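Local coordinates for protein TbpB (Actinobacillus pleuropneumoniae, PDB 3HOL) that probably binds host transferrin at the bacterial surface as the lipoprotein part of the receptor through which the pathogen acquires iron, at residues K388-V393 / S460-V465; I281-F286 / D383-K388. All coordinates share one frame; numbering follows the deposited sequence.

Contact 1. Residues K388-V393 / S460-V465; sequences KENNWV and SRYENV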
ATOM      1  N   LYS A 388     -19.107  25.276  13.786  1.00 28.14           N
ATOM      2  CA  LYS A 388     -19.580  25.639  15.108  1.00 29.69           C
ATOM      3  C   LYS A 388     -21.090  25.680  15.044  1.00 30.04           C
ATOM      4  O   LYS A 388     -21.707  24.648  14.778  1.00 29.64           O
ATOM      5  CB  LYS A 388     -19.032  26.995  15.514  1.00 30.09           C
ATOM      6  CG  LYS A 388     -17.939  26.876  16.510  1.00 32.83           C
ATOM      7  CD  LYS A 388     -18.436  26.999  17.906  1.00 35.98           C
ATOM      8  CE  LYS A 388     -17.801  28.196  18.564  1.00 38.38           C
ATOM      9  NZ  LYS A 388     -18.385  28.413  19.921  1.00 43.71           N
ATOM     10  N   GLU A 389     -21.696  26.857  15.248  1.00 30.50           N
ATOM     11  CA  GLU A 389     -23.138  27.024  14.902  1.00 30.99           C
ATOM     12  C   GLU A 389     -23.322  26.969  13.384  1.00 31.39           C
ATOM     13  O   GLU A 389     -24.338  26.487  12.876  1.00 31.87           O
ATOM     14  CB  GLU A 389     -23.706  28.337  15.445  1.00 30.72           C
ATOM     15  CG  GLU A 389     -23.663  28.451  16.926  1.00 31.41           C
ATOM     16  CD  GLU A 389     -22.411  29.138  17.429  1.00 32.31           C
ATOM     17  OE1 GLU A 389     -21.397  29.182  16.700  1.00 34.00           O
ATOM     18  OE2 GLU A 389     -22.435  29.638  18.570  1.00 30.26           O
ATOM     19  N   ASN A 390     -22.315  27.445  12.663  1.00 31.70           N
ATOM     20  CA  ASN A 390     -22.326  27.524  11.205  1.00 31.84           C
ATOM     21  C   ASN A 390     -21.270  26.582  10.609  1.00 31.16           C
ATOM     22  O   ASN A 390     -20.461  26.015  11.346  1.00 30.71           O
ATOM     23  CB  ASN A 390     -21.944  28.947  10.789  1.00 32.69           C
ATOM     24  CG  ASN A 390     -23.110  29.918  10.820  1.00 36.56           C
ATOM     25  OD1 ASN A 390     -24.275  29.528  11.002  1.00 40.74           O
ATOM     26  ND2 ASN A 390     -22.810  31.198  10.626  1.00 37.90           N
ATOM     27  N   ASN A 391     -21.252  26.451   9.281  1.00 30.11           N
ATOM     28  CA  ASN A 391     -20.139  25.792   8.567  1.00 30.51           C
ATOM     29  C   ASN A 391     -19.321  26.760   7.696  1.00 29.53           C
ATOM     30  O   ASN A 391     -19.859  27.763   7.210  1.00 29.22           O
ATOM     31  CB  ASN A 391     -20.638  24.644   7.675  1.00 30.29           C
ATOM     32  CG  ASN A 391     -21.273  23.533   8.463  1.00 33.46           C
ATOM     33  OD1 ASN A 391     -20.732  23.066   9.482  1.00 30.83           O
ATOM     34  ND2 ASN A 391     -22.442  23.083   7.994  1.00 35.91           N
ATOM     35  N   TRP A 392     -18.039  26.436   7.490  1.00 27.65           N
ATOM     36  CA  TRP A 392     -17.122  27.237   6.657  1.00 26.72           C
ATOM     37  C   TRP A 392     -16.193  26.252   5.966  1.00 26.01           C
ATOM     38  O   TRP A 392     -15.824  25.252   6.576  1.00 25.37           O
ATOM     39  CB  TRP A 392     -16.305  28.177   7.551  1.00 26.18           C
ATOM     40  CG  TRP A 392     -15.212  28.977   6.884  1.00 28.40           C
ATOM     41  CD1 TRP A 392     -15.284  30.299   6.477  1.00 30.46           C
ATOM     42  CD2 TRP A 392     -13.854  28.552   6.602  1.00 28.05           C
ATOM     43  NE1 TRP A 392     -14.073  30.697   5.947  1.00 30.50           N
ATOM     44  CE2 TRP A 392     -13.185  29.649   6.010  1.00 28.35           C
ATOM     45  CE3 TRP A 392     -13.148  27.347   6.784  1.00 27.65           C
ATOM     46  CZ2 TRP A 392     -11.842  29.576   5.586  1.00 27.99           C
ATOM     47  CZ3 TRP A 392     -11.804  27.280   6.361  1.00 27.21           C
ATOM     48  CH2 TRP A 392     -11.176  28.389   5.773  1.00 26.46           C
ATOM     49  N   VAL A 393     -15.817  26.530   4.721  1.00 25.57           N
ATOM     50  CA  VAL A 393     -14.965  25.611   3.941  1.00 25.90           C
ATOM     51  C   VAL A 393     -13.849  26.349   3.187  1.00 25.88           C
ATOM     52  O   VAL A 393     -13.968  27.548   2.821  1.00 25.75           O
ATOM     53  CB  VAL A 393     -15.750  24.699   2.936  1.00 25.81           C
ATOM     54  CG1 VAL A 393     -16.901  23.924   3.628  1.00 27.16           C
ATOM     55  CG2 VAL A 393     -16.295  25.498   1.748  1.00 27.88           C
ATOM     56  N   SER A 460     -22.957  38.965  11.633  1.00 47.16           N
ATOM     57  CA  SER A 460     -22.210  39.165  12.896  1.00 45.24           C
ATOM     58  C   SER A 460     -22.848  38.328  14.022  1.00 43.11           C
ATOM     59  O   SER A 460     -22.617  38.519  15.225  1.00 43.29           O
ATOM     60  CB  SER A 460     -22.123  40.647  13.253  1.00 45.41           C
ATOM     61  OG  SER A 460     -21.070  40.859  14.183  1.00 47.67           O
ATOM     62  N   ARG A 461     -23.623  37.358  13.569  1.00 40.50           N
ATOM     63  CA  ARG A 461     -24.478  36.522  14.367  1.00 37.69           C
ATOM     64  C   ARG A 461     -23.830  35.736  15.527  1.00 35.12           C
ATOM     65  O   ARG A 461     -24.382  35.731  16.614  1.00 34.15           O
ATOM     66  CB  ARG A 461     -25.213  35.599  13.412  1.00 38.61           C
ATOM     67  CG  ARG A 461     -26.415  34.970  14.017  1.00 40.87           C
ATOM     68  CD  ARG A 461     -27.159  34.224  12.966  1.00 43.51           C
ATOM     69  NE  ARG A 461     -28.554  34.093  13.353  1.00 46.40           N
ATOM     70  CZ  ARG A 461     -29.524  34.909  12.952  1.00 45.28           C
ATOM     71  NH1 ARG A 461     -29.269  35.923  12.141  1.00 48.45           N
ATOM     72  NH2 ARG A 461     -30.754  34.701  13.352  1.00 47.55           N
ATOM     73  N   TYR A 462     -22.686  35.082  15.315  1.00 32.66           N
ATOM     74  CA  TYR A 462     -22.089  34.226  16.374  1.00 31.01           C
ATOM     75  C   TYR A 462     -20.687  34.664  16.822  1.00 30.74           C
ATOM     76  O   TYR A 462     -20.046  35.464  16.144  1.00 29.00           O
ATOM     77  CB  TYR A 462     -22.084  32.750  15.941  1.00 31.36           C
ATOM     78  CG  TYR A 462     -23.466  32.211  15.613  1.00 30.29           C
ATOM     79  CD1 TYR A 462     -24.407  31.975  16.626  1.00 30.82           C
ATOM     80  CD2 TYR A 462     -23.838  31.941  14.294  1.00 31.12           C
ATOM     81  CE1 TYR A 462     -25.701  31.480  16.331  1.00 27.99           C
ATOM     82  CE2 TYR A 462     -25.121  31.445  13.982  1.00 29.00           C
ATOM     83  CZ  TYR A 462     -26.038  31.231  15.005  1.00 28.85           C
ATOM     84  OH  TYR A 462     -27.289  30.750  14.708  1.00 30.49           O
ATOM     85  N   GLU A 463     -20.215  34.170  17.967  1.00 29.76           N
ATOM     86  CA  GLU A 463     -18.838  34.451  18.360  1.00 30.63           C
ATOM     87  C   GLU A 463     -17.909  33.860  17.283  1.00 29.82           C
ATOM     88  O   GLU A 463     -18.260  32.873  16.603  1.00 28.89           O
ATOM     89  CB  GLU A 463     -18.515  33.852  19.727  1.00 31.60           C
ATOM     90  CG  GLU A 463     -19.323  34.427  20.905  1.00 35.81           C
ATOM     91  CD  GLU A 463     -18.657  34.146  22.240  1.00 42.06           C
ATOM     92  OE1 GLU A 463     -18.625  32.961  22.688  1.00 42.39           O
ATOM     93  OE2 GLU A 463     -18.149  35.128  22.840  1.00 46.12           O
ATOM     94  N   ASN A 464     -16.740  34.481  17.106  1.00 29.15           N
ATOM     95  CA  ASN A 464     -15.718  33.907  16.230  1.00 28.07           C
ATOM     96  C   ASN A 464     -15.233  32.566  16.757  1.00 27.14           C
ATOM     97  O   ASN A 464     -15.076  32.398  17.966  1.00 26.31           O
ATOM     98  CB  ASN A 464     -14.526  34.841  16.163  1.00 28.30           C
ATOM     99  CG  ASN A 464     -14.801  36.072  15.352  1.00 28.73           C
ATOM    100  OD1 ASN A 464     -15.871  36.224  14.740  1.00 26.96           O
ATOM    101  ND2 ASN A 464     -13.824  36.965  15.326  1.00 29.60           N
ATOM    102  N   VAL A 465     -14.959  31.616  15.867  1.00 26.68           N
ATOM    103  CA  VAL A 465     -14.285  30.394  16.307  1.00 25.84           C
ATOM    104  C   VAL A 465     -12.839  30.697  16.705  1.00 25.20           C
ATOM    105  O   VAL A 465     -12.161  31.512  16.062  1.00 23.55           O
ATOM    106  CB  VAL A 465     -14.288  29.280  15.231  1.00 26.94           C
ATOM    107  CG1 VAL A 465     -15.687  29.000  14.775  1.00 29.04           C
ATOM    108  CG2 VAL A 465     -13.386  29.650  14.032  1.00 25.84           C
TER
HETATM  109  O   HOH W   1     -16.281  31.024  19.952  1.00 35.39           O
HETATM  110  O   HOH W   2     -21.592  32.254  19.661  1.00 35.75           O

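Contact 2. Residues I281-F286 / D383-K388; sequences IDLTNF and DAQVSK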
ATOM      1  N   ILE A 281      -9.688  12.137   6.858  1.00 17.61           N
ATOM      2  CA  ILE A 281     -10.403  12.787   7.954  1.00 18.73           C
ATOM      3  C   ILE A 281     -11.887  12.795   7.608  1.00 19.52           C
ATOM      4  O   ILE A 281     -12.288  13.338   6.586  1.00 21.21           O
ATOM      5  CB  ILE A 281      -9.952  14.237   8.183  1.00 18.00           C
ATOM      6  CG1 ILE A 281      -8.466  14.301   8.538  1.00 19.96           C
ATOM      7  CG2 ILE A 281     -10.847  14.908   9.308  1.00 19.70           C
ATOM      8  CD1 ILE A 281      -7.843  15.705   8.465  1.00 19.46           C
ATOM      9  N   ASP A 282     -12.695  12.177   8.451  1.00 20.27           N
ATOM     10  CA  ASP A 282     -14.146  12.143   8.260  1.00 21.26           C
ATOM     11  C   ASP A 282     -14.745  13.478   8.764  1.00 21.02           C
ATOM     12  O   ASP A 282     -14.575  13.824   9.923  1.00 20.55           O
ATOM     13  CB  ASP A 282     -14.708  10.938   9.026  1.00 21.66           C
ATOM     14  CG  ASP A 282     -16.196  10.851   8.962  1.00 25.82           C
ATOM     15  OD1 ASP A 282     -16.706   9.908   8.333  1.00 32.87           O
ATOM     16  OD2 ASP A 282     -16.863  11.720   9.555  1.00 27.54           O
ATOM     17  N   LEU A 283     -15.427  14.228   7.891  1.00 21.91           N
ATOM     18  CA  LEU A 283     -15.898  15.568   8.265  1.00 22.31           C
ATOM     19  C   LEU A 283     -17.215  15.614   9.056  1.00 23.99           C
ATOM     20  O   LEU A 283     -17.644  16.698   9.474  1.00 24.91           O
ATOM     21  CB  LEU A 283     -15.952  16.503   7.057  1.00 21.02           C
ATOM     22  CG  LEU A 283     -14.570  16.763   6.465  1.00 20.84           C
ATOM     23  CD1 LEU A 283     -14.674  17.409   5.099  1.00 21.27           C
ATOM     24  CD2 LEU A 283     -13.677  17.574   7.407  1.00 16.90           C
ATOM     25  N   THR A 284     -17.855  14.474   9.284  1.00 24.19           N
ATOM     26  CA  THR A 284     -19.048  14.506  10.147  1.00 25.91           C
ATOM     27  C   THR A 284     -18.610  14.284  11.589  1.00 26.10           C
ATOM     28  O   THR A 284     -19.160  14.886  12.513  1.00 25.39           O
ATOM     29  CB  THR A 284     -20.083  13.435   9.770  1.00 26.27           C
ATOM     30  OG1 THR A 284     -19.593  12.159  10.199  1.00 30.79           O
ATOM     31  CG2 THR A 284     -20.373  13.392   8.285  1.00 24.01           C
ATOM     32  N   ASN A 285     -17.589  13.436  11.763  1.00 25.92           N
ATOM     33  CA  ASN A 285     -17.063  13.027  13.065  1.00 26.41           C
ATOM     34  C   ASN A 285     -15.752  13.708  13.453  1.00 25.97           C
ATOM     35  O   ASN A 285     -15.364  13.677  14.626  1.00 25.29           O
ATOM     36  CB  ASN A 285     -16.840  11.503  13.088  1.00 27.47           C
ATOM     37  CG  ASN A 285     -18.143  10.713  12.973  1.00 30.41           C
ATOM     38  OD1 ASN A 285     -19.106  10.980  13.695  1.00 34.68           O
ATOM     39  ND2 ASN A 285     -18.180   9.746  12.066  1.00 31.19           N
ATOM     40  N   PHE A 286     -15.088  14.337  12.472  1.00 25.39           N
ATOM     41  CA  PHE A 286     -13.750  14.949  12.665  1.00 25.30           C
ATOM     42  C   PHE A 286     -12.790  13.927  13.280  1.00 24.34           C
ATOM     43  O   PHE A 286     -12.052  14.216  14.221  1.00 25.08           O
ATOM     44  CB  PHE A 286     -13.816  16.290  13.447  1.00 24.55           C
ATOM     45  CG  PHE A 286     -14.650  17.338  12.751  1.00 26.85           C
ATOM     46  CD1 PHE A 286     -14.055  18.264  11.900  1.00 27.41           C
ATOM     47  CD2 PHE A 286     -16.047  17.340  12.886  1.00 28.48           C
ATOM     48  CE1 PHE A 286     -14.840  19.221  11.200  1.00 29.98           C
ATOM     49  CE2 PHE A 286     -16.847  18.289  12.201  1.00 30.11           C
ATOM     50  CZ  PHE A 286     -16.229  19.237  11.355  1.00 30.69           C
ATOM     51  N   ASP A 383      -7.719  22.280   1.611  1.00 18.30           N
ATOM     52  CA  ASP A 383      -9.138  21.909   1.703  1.00 18.41           C
ATOM     53  C   ASP A 383      -9.414  21.722   3.197  1.00 18.81           C
ATOM     54  O   ASP A 383      -8.584  21.155   3.942  1.00 17.49           O
ATOM     55  CB  ASP A 383      -9.440  20.594   0.959  1.00 18.62           C
ATOM     56  CG  ASP A 383      -9.426  20.739  -0.539  1.00 19.04           C
ATOM     57  OD1 ASP A 383     -10.340  21.384  -1.091  1.00 17.87           O
ATOM     58  OD2 ASP A 383      -8.507  20.189  -1.191  1.00 18.35           O
ATOM     59  N   ALA A 384     -10.567  22.206   3.640  1.00 18.50           N
ATOM     60  CA  ALA A 384     -10.872  22.246   5.052  1.00 18.90           C
ATOM     61  C   ALA A 384     -12.352  22.470   5.288  1.00 19.81           C
ATOM     62  O   ALA A 384     -13.072  23.000   4.435  1.00 19.61           O
ATOM     63  CB  ALA A 384     -10.068  23.347   5.761  1.00 18.93           C
ATOM     64  N   GLN A 385     -12.787  22.059   6.467  1.00 20.54           N
ATOM     65  CA  GLN A 385     -14.074  22.455   6.980  1.00 21.24           C
ATOM     66  C   GLN A 385     -13.920  22.853   8.433  1.00 20.95           C
ATOM     67  O   GLN A 385     -13.225  22.190   9.211  1.00 19.62           O
ATOM     68  CB  GLN A 385     -15.074  21.331   6.811  1.00 21.46           C
ATOM     69  CG  GLN A 385     -16.469  21.740   7.129  1.00 24.86           C
ATOM     70  CD  GLN A 385     -17.379  20.548   7.143  1.00 27.11           C
ATOM     71  OE1 GLN A 385     -17.555  19.895   6.123  1.00 31.00           O
ATOM     72  NE2 GLN A 385     -17.946  20.241   8.301  1.00 27.90           N
ATOM     73  N   VAL A 386     -14.529  23.990   8.776  1.00 20.33           N
ATOM     74  CA  VAL A 386     -14.542  24.475  10.140  1.00 20.58           C
ATOM     75  C   VAL A 386     -16.004  24.626  10.529  1.00 21.89           C
ATOM     76  O   VAL A 386     -16.788  25.167   9.751  1.00 21.29           O
ATOM     77  CB  VAL A 386     -13.780  25.802  10.312  1.00 19.59           C
ATOM     78  CG1 VAL A 386     -13.724  26.177  11.792  1.00 20.03           C
ATOM     79  CG2 VAL A 386     -12.328  25.724   9.745  1.00 18.42           C
ATOM     80  N   SER A 387     -16.365  24.135  11.718  1.00 23.57           N
ATOM     81  CA  SER A 387     -17.783  24.113  12.151  1.00 26.18           C
ATOM     82  C   SER A 387     -18.004  24.546  13.587  1.00 27.35           C
ATOM     83  O   SER A 387     -17.217  24.194  14.495  1.00 27.68           O
ATOM     84  CB  SER A 387     -18.397  22.713  11.989  1.00 26.22           C
ATOM     85  OG  SER A 387     -18.433  22.331  10.637  1.00 26.86           O
ATOM     86  N   LYS A 388     -19.107  25.276  13.786  1.00 28.14           N
ATOM     87  CA  LYS A 388     -19.580  25.639  15.108  1.00 29.69           C
ATOM     88  C   LYS A 388     -21.090  25.680  15.044  1.00 30.04           C
ATOM     89  O   LYS A 388     -21.707  24.648  14.778  1.00 29.64           O
ATOM     90  CB  LYS A 388     -19.032  26.995  15.514  1.00 30.09           C
ATOM     91  CG  LYS A 388     -17.939  26.876  16.510  1.00 32.83           C
ATOM     92  CD  LYS A 388     -18.436  26.999  17.906  1.00 35.98           C
ATOM     93  CE  LYS A 388     -17.801  28.196  18.564  1.00 38.38           C
ATOM     94  NZ  LYS A 388     -18.385  28.413  19.921  1.00 43.71           N
TER

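Contact 1. Residues K388-V393 / S460-V465
The loop of K388, E389 and N390 lies against the irregular chain of 460-465 without pairing as a sheet: K388 CA is 7.2 Å from V465 CA and E389 CA is 7.4 Å from Y462 CA, and the side chains bridge the gap. E389 sets its CB 3.5 Å from the centroid of the Y462 ring and only 4° off the normal, a CH-pi contact over the face. A bend at chi2 (93°) then turns the chain back along that face, laying the carboxylate nearly flat on the ring, with E389 CD 3.6 Å from Y462 CD1 and the planes 17° apart. On the opposite face sits the aliphatic CG of R461, towards the rim. The N390 amide stands almost perpendicular to the ring, ND2 at its edge and in its plane, while N390 OD1 lies 3.6 Å from Y462 CE2. At the other end K388 and V465 run past each other in opposite directions, K388 CG touching V465 CG1 at 3.5 Å. V465 also packs on V386 of strand 375-387, and K388 shares L455 with it. Two waters supply polar links: one donates to E389 OE2 and its O lies 2.9 Å from E463 N, from which it accepts; the other donates to N464 O and is only weakly held by K388 NZ. The contact joins the hairpin turn between strands 375-387 and 391-394 of the C-lobe barrel to the long loop before strand 470-477. A carboxylate on a ring face gains little from its charge, so the CB contact probably holds the stack while the water at OE2 eases the charge.

Contact 2. Residues I281-F286 / D383-K388
Q385 reaches from barrel strand 375-387 into the corner between L283 and F286, where the handle-domain chain turns after strand 272-282. This is the closely packed part, and L283 is its buried end, resting also on N356 and L358 of strand 356-363. Nearly straight at chi1 (-171°) and chi2, the Q385 chain carries its amide out to both handle residues. Q385 OE1 lies 3.9 Å from L283 CB, while Q385 NE2 approaches F286 CZ at 3.6 Å, with ring and amide planes 83° apart. The backbone O of Q385 lies at the ring edge, in its plane, and S387 OG is 3.9 Å from F286 CZ near that plane. One N-H of Q385 NE2 goes to S387 OG at 3.2 Å, tilted from the amide plane; S387 OG is also bonded to N391 OD1. L283 O is 3.7 Å from Q385 NE2, without a bond.

Towards solvent the contact loosens. F286 is partly exposed, T284 and N285 fully so, and the CB of T284 is turned away from 383-388. D282 organises this side from within: its OD2 accepts from T284 OG1 (2.8 Å) through the syn lone pair, from N285 N nearly along the C-O axis, and from T284 N above the carboxylate plane, forming an Asx turn and the wider Asx motif. Three donors on one oxygen pin the turn that presents L283 and F286, and would probably favour the charged carboxylate. Segments 281-286 and 383-388 thus meet by van der Waals contact, although nearby D383 OD1 makes a weak hydrogen bond to Q343 NE2 of the handle.

The two contacts share K388 and lie 13 Å apart, centre to centre, on one beta hairpin of the C-lobe barrel. Its strands, 375-387 and 391-394, are antiparallel neighbours, and W392 O probably accepts a hydrogen bond from V386 N at 2.8 Å. Contact 2 uses the first strand and is partly buried, joining barrel to handle domain, its centre 25 Å from the centre of the chain; contact 1 uses the turn beyond it and is a surface contact within the C-lobe barrel, 39 Å from that centre. Contact 1 brings a carboxylate and water bridges to an aromatic ring, whereas contact 2 sets an amide and a hydroxyl against leucine and phenylalanine without a hydrogen bond between its two segments.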